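Local coordinates for protein MarR-family transcriptional regulator (Bordetella bronchiseptica, PDB 6PCO) that probably acts as a DNA-binding transcription factor, regulating biofilm formation, with its DNA binding controlled by 6-hydroxynicotinic acid, at residues I74-L79 with L148-M152; K123-V127 with V139-G145. One frame throughout, in Å; residues are numbered along the deposited sequence.

Interaction 1 (I74-L79 with L148-M152)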
# COMPACT_ATOMS: atom_id res chain seq x y z
N ILE A 74 3.07 -11.68 13.15
CA ILE A 74 2.79 -10.87 14.35
C ILE A 74 1.94 -11.69 15.33
O ILE A 74 0.91 -12.22 14.94
CB ILE A 74 2.15 -9.50 14.01
CG1 ILE A 74 2.36 -8.50 15.15
CG2 ILE A 74 0.68 -9.61 13.62
CD1 ILE A 74 3.74 -7.89 15.18
N PRO A 75 2.36 -11.84 16.61
CA PRO A 75 1.59 -12.58 17.62
C PRO A 75 0.19 -12.01 17.90
O PRO A 75 -0.81 -12.73 17.77
CB PRO A 75 2.42 -12.46 18.91
CG PRO A 75 3.82 -12.11 18.45
CD PRO A 75 3.65 -11.36 17.15
N ASP A 76 0.14 -10.73 18.28
CA ASP A 76 -1.10 -9.98 18.49
C ASP A 76 -1.81 -9.79 17.15
O ASP A 76 -1.42 -8.96 16.33
CB ASP A 76 -0.85 -8.62 19.14
CG ASP A 76 -2.13 -7.85 19.41
OD1 ASP A 76 -3.16 -8.17 18.77
OD2 ASP A 76 -2.11 -6.95 20.25
N SER A 77 -2.89 -10.56 16.96
CA SER A 77 -3.58 -10.65 15.68
C SER A 77 -4.52 -9.44 15.47
O SER A 77 -4.95 -9.21 14.34
CB SER A 77 -4.31 -11.97 15.57
OG SER A 77 -3.41 -13.05 15.84
N LYS A 78 -4.81 -8.68 16.53
CA LYS A 78 -5.67 -7.48 16.46
C LYS A 78 -4.91 -6.32 15.81
O LYS A 78 -5.53 -5.42 15.21
CB LYS A 78 -6.14 -7.05 17.86
CG LYS A 78 -7.32 -7.83 18.42
CD LYS A 78 -7.54 -7.57 19.90
CE LYS A 78 -8.98 -7.74 20.35
NZ LYS A 78 -9.15 -7.47 21.80
N LEU A 79 -3.57 -6.37 15.90
CA LEU A 79 -2.67 -5.29 15.54
C LEU A 79 -2.40 -5.30 14.03
O LEU A 79 -1.97 -6.30 13.51
CB LEU A 79 -1.37 -5.49 16.32
CG LEU A 79 -0.48 -4.26 16.45
CD1 LEU A 79 -1.11 -3.21 17.36
CD2 LEU A 79 0.90 -4.66 16.98
N LEU A 148 3.83 -3.15 24.55
CA LEU A 148 3.45 -3.86 23.35
C LEU A 148 4.44 -3.57 22.20
O LEU A 148 4.86 -4.49 21.52
CB LEU A 148 2.01 -3.48 23.01
CG LEU A 148 1.45 -4.07 21.71
CD1 LEU A 148 1.38 -5.59 21.74
CD2 LEU A 148 0.09 -3.48 21.40
N VAL A 149 4.81 -2.31 22.00
CA VAL A 149 5.84 -1.94 21.02
C VAL A 149 7.11 -2.77 21.27
O VAL A 149 7.66 -3.32 20.34
CB VAL A 149 6.17 -0.43 21.10
CG1 VAL A 149 7.46 -0.07 20.37
CG2 VAL A 149 5.03 0.41 20.58
N GLU A 150 7.58 -2.80 22.52
CA GLU A 150 8.79 -3.51 22.92
C GLU A 150 8.61 -5.02 22.70
O GLU A 150 9.49 -5.65 22.13
CB GLU A 150 9.16 -3.15 24.37
CG GLU A 150 9.72 -1.73 24.54
CD GLU A 150 10.81 -1.29 23.56
OE1 GLU A 150 11.85 -1.99 23.45
OE2 GLU A 150 10.63 -0.23 22.90
N GLU A 151 7.46 -5.60 23.10
CA GLU A 151 7.12 -7.00 22.84
C GLU A 151 7.19 -7.37 21.34
O GLU A 151 7.56 -8.50 20.99
CB GLU A 151 5.71 -7.33 23.32
CG GLU A 151 5.55 -7.40 24.82
CD GLU A 151 6.59 -8.27 25.50
OE1 GLU A 151 6.76 -9.42 25.05
OE2 GLU A 151 7.24 -7.77 26.46
N MET A 152 6.80 -6.45 20.45
CA MET A 152 6.64 -6.79 19.03
C MET A 152 7.96 -6.62 18.24
O MET A 152 8.06 -7.07 17.09
CB MET A 152 5.53 -5.96 18.39
CG MET A 152 4.14 -6.29 18.92
SD MET A 152 3.59 -8.01 18.71
CE MET A 152 3.83 -8.67 20.36
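The loop that joins helix 55-73 to helix 81-93 settles on Leu148 and Met152 of helix 143-164; Ile74 and Pro75 lead into it, and an Asx turn at Asp76, folded into a type I beta turn that runs to Leu79, ends it. The contact shows how a polar turn can be docked through apolar side chains. Met152 does most of the touching. Its CG stands anti to its carbonyl carbon (chi1 -68°), and the chain then bends at chi2 and chi3, which folds the thioether against the loop. Met152 SD meets Ile74 CD1 at 3.5 Å, the two side chains set roughly perpendicular, and Met152 SD also meets Pro75 CD at 3.7 Å. The terminal methyl, Met152 CE, carries on to Pro75 CG at 3.9 Å. Further back, Met152 CG lies 4.1 Å from Leu79 CD2, and these two side chains run antiparallel alongside each other. The other leucine branch, Leu79 CD1, reaches Leu148 CD2 at 4.2 Å. Leu148 CD1 also approaches Asp76 OD2, at 4.0 Å, again with the side chains crossed.

The carboxylate of Asp76 is committed to other partners. Asp76 OD1 accepts from Lys78 N at 2.8 Å, nearly in line with its own C-O bond, and more weakly from Leu79 N, while OD2 forms a salt bridge with Arg122. Ser77 OG adds a bond to Pro75 O. Phe84 of helix 81-93 touches Met152, and Leu87 of the same helix touches Leu79. The two kinds of chemistry are thus divided: polar bonds shape the turn and hold its carboxylate in place, whereas attachment to helix 143-164 rests on dispersion contacts centred on one methionine, Met152.

Interaction 2 (K123-V127 with V139-G145); sequences KLLAV and VTLTPDG
The peptide joining Leu125 to Ala126 has Thr142 CG2 standing over one face, 3.5 Å from Leu125 C and almost straight above the plane. From this peptide Ala126 N donates to Thr140 O at 2.9 Å, nearly in line with the carbonyl, while Thr140 N returns a bond to Ala126 O at 3.1 Å, tilted 18° from the carbonyl plane. One face of this antiparallel pair carries Ala126 CB and Thr140 CG2, 3.8 Å apart. The opposite face carries Val127 and Val139, with Val139 also packed on Ile116 and Leu90. At the next pair, Leu125 and Leu141, the side chains diverge; Leu125 turns to helix 109-121 and Leu141 to helix 81-93.

Beyond the strands, Thr142 stitches the two segments together. Thr142 OG1 donates to Lys123 O at 2.8 Å, in the carbonyl plane and on a lone pair, and accepts from Gly145 N at 3.1 Å, capping helix 143-164. With OG1 set between its backbone N and carbonyl carbon (chi1 70°), Thr142 CG2 is turned over the Leu125-Ala126 peptide. Gly145 CA lies alongside Leu124 O at 3.3 Å in a CA-H...O contact. One hydroxyl therefore couples the Schellman end of helix 109-121, where Lys123 takes positive phi, to the N-cap of the next long helix. Such a hairpin between these helices is the wing of the winged helix-turn-helix fold of MarR proteins.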
# COMPACT_ATOMS: atom_id res chain seq x y z
N LYS A 123 -6.82 1.07 24.81
CA LYS A 123 -6.08 1.81 25.86
C LYS A 123 -4.56 1.78 25.64
O LYS A 123 -3.80 1.95 26.59
CB LYS A 123 -6.37 1.20 27.24
CG LYS A 123 -7.80 1.36 27.72
CD LYS A 123 -8.03 2.62 28.53
CE LYS A 123 -9.21 2.51 29.47
NZ LYS A 123 -10.48 2.30 28.74
N LEU A 124 -4.11 1.62 24.38
CA LEU A 124 -2.69 1.56 24.03
C LEU A 124 -2.11 2.96 23.79
O LEU A 124 -0.88 3.14 23.79
CB LEU A 124 -2.52 0.69 22.79
CG LEU A 124 -2.92 -0.77 22.95
CD1 LEU A 124 -2.87 -1.46 21.59
CD2 LEU A 124 -2.04 -1.51 23.95
N LEU A 125 -2.97 3.96 23.56
CA LEU A 125 -2.54 5.36 23.54
C LEU A 125 -3.60 6.21 24.25
O LEU A 125 -4.75 5.84 24.25
CB LEU A 125 -2.29 5.84 22.10
CG LEU A 125 -3.46 5.74 21.13
CD1 LEU A 125 -4.48 6.84 21.35
CD2 LEU A 125 -2.96 5.80 19.69
N ALA A 126 -3.14 7.32 24.85
CA ALA A 126 -3.96 8.30 25.54
C ALA A 126 -4.12 9.56 24.69
O ALA A 126 -3.28 9.87 23.84
CB ALA A 126 -3.34 8.63 26.87
N VAL A 127 -5.21 10.29 24.94
CA VAL A 127 -5.50 11.56 24.29
C VAL A 127 -5.46 12.67 25.34
O VAL A 127 -6.05 12.53 26.39
CB VAL A 127 -6.85 11.52 23.55
CG1 VAL A 127 -7.32 12.91 23.16
CG2 VAL A 127 -6.77 10.62 22.33
N VAL A 139 -1.68 12.83 21.05
CA VAL A 139 -1.67 11.41 21.35
C VAL A 139 -0.30 11.07 21.93
O VAL A 139 0.71 11.67 21.56
CB VAL A 139 -2.01 10.52 20.14
CG1 VAL A 139 -3.36 10.87 19.54
CG2 VAL A 139 -0.95 10.59 19.06
N THR A 140 -0.31 10.12 22.86
CA THR A 140 0.84 9.77 23.64
C THR A 140 0.71 8.29 23.99
O THR A 140 -0.40 7.84 24.26
CB THR A 140 0.92 10.70 24.85
OG1 THR A 140 2.14 10.41 25.53
CG2 THR A 140 -0.24 10.53 25.79
N LEU A 141 1.81 7.54 23.96
CA LEU A 141 1.74 6.14 24.38
C LEU A 141 1.31 6.08 25.84
O LEU A 141 1.75 6.90 26.66
CB LEU A 141 3.11 5.47 24.24
CG LEU A 141 3.49 4.97 22.86
CD1 LEU A 141 4.83 4.23 22.93
CD2 LEU A 141 2.41 4.07 22.27
N THR A 142 0.46 5.09 26.14
CA THR A 142 0.23 4.59 27.51
C THR A 142 1.35 3.60 27.82
O THR A 142 2.09 3.19 26.91
CB THR A 142 -1.15 3.94 27.66
OG1 THR A 142 -1.14 2.71 26.93
CG2 THR A 142 -2.28 4.80 27.15
N PRO A 143 1.58 3.24 29.11
CA PRO A 143 2.61 2.25 29.46
C PRO A 143 2.38 0.90 28.78
O PRO A 143 3.34 0.26 28.34
CB PRO A 143 2.47 2.15 30.98
CG PRO A 143 2.00 3.54 31.37
CD PRO A 143 0.97 3.85 30.30
N ASP A 144 1.10 0.53 28.65
CA ASP A 144 0.69 -0.65 27.91
C ASP A 144 1.13 -0.54 26.44
O ASP A 144 1.63 -1.50 25.88
CB ASP A 144 -0.82 -0.85 28.03
CG ASP A 144 -1.25 -1.44 29.36
OD1 ASP A 144 -0.42 -2.12 29.99
OD2 ASP A 144 -2.39 -1.19 29.76
N GLY A 145 0.89 0.61 25.82
CA GLY A 145 1.36 0.87 24.46
C GLY A 145 2.87 0.67 24.31
O GLY A 145 3.32 0.07 23.33

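How the interactions relate
The hairpin of interaction 2 falls within the chain that interaction 1 brings together, and both use helix 143-164: the hairpin meets its first turn, and the 74-79 loop rests on the turns that follow. Their centres are about 14 Å apart, yet they touch where Leu148 CD2 packs on Leu124 CD1 at 3.6 Å. Arg122, which pairs with Asp76 of interaction 1, directly precedes Lys123 in the chain. Leu87 of helix 81-93 is shared as well, meeting Leu79 and Leu141. The bound 1,4-butanediol, in a pocket lined by His66, Val85 and Thr160, lies about 8 Å from the Ile74 side chain of interaction 1.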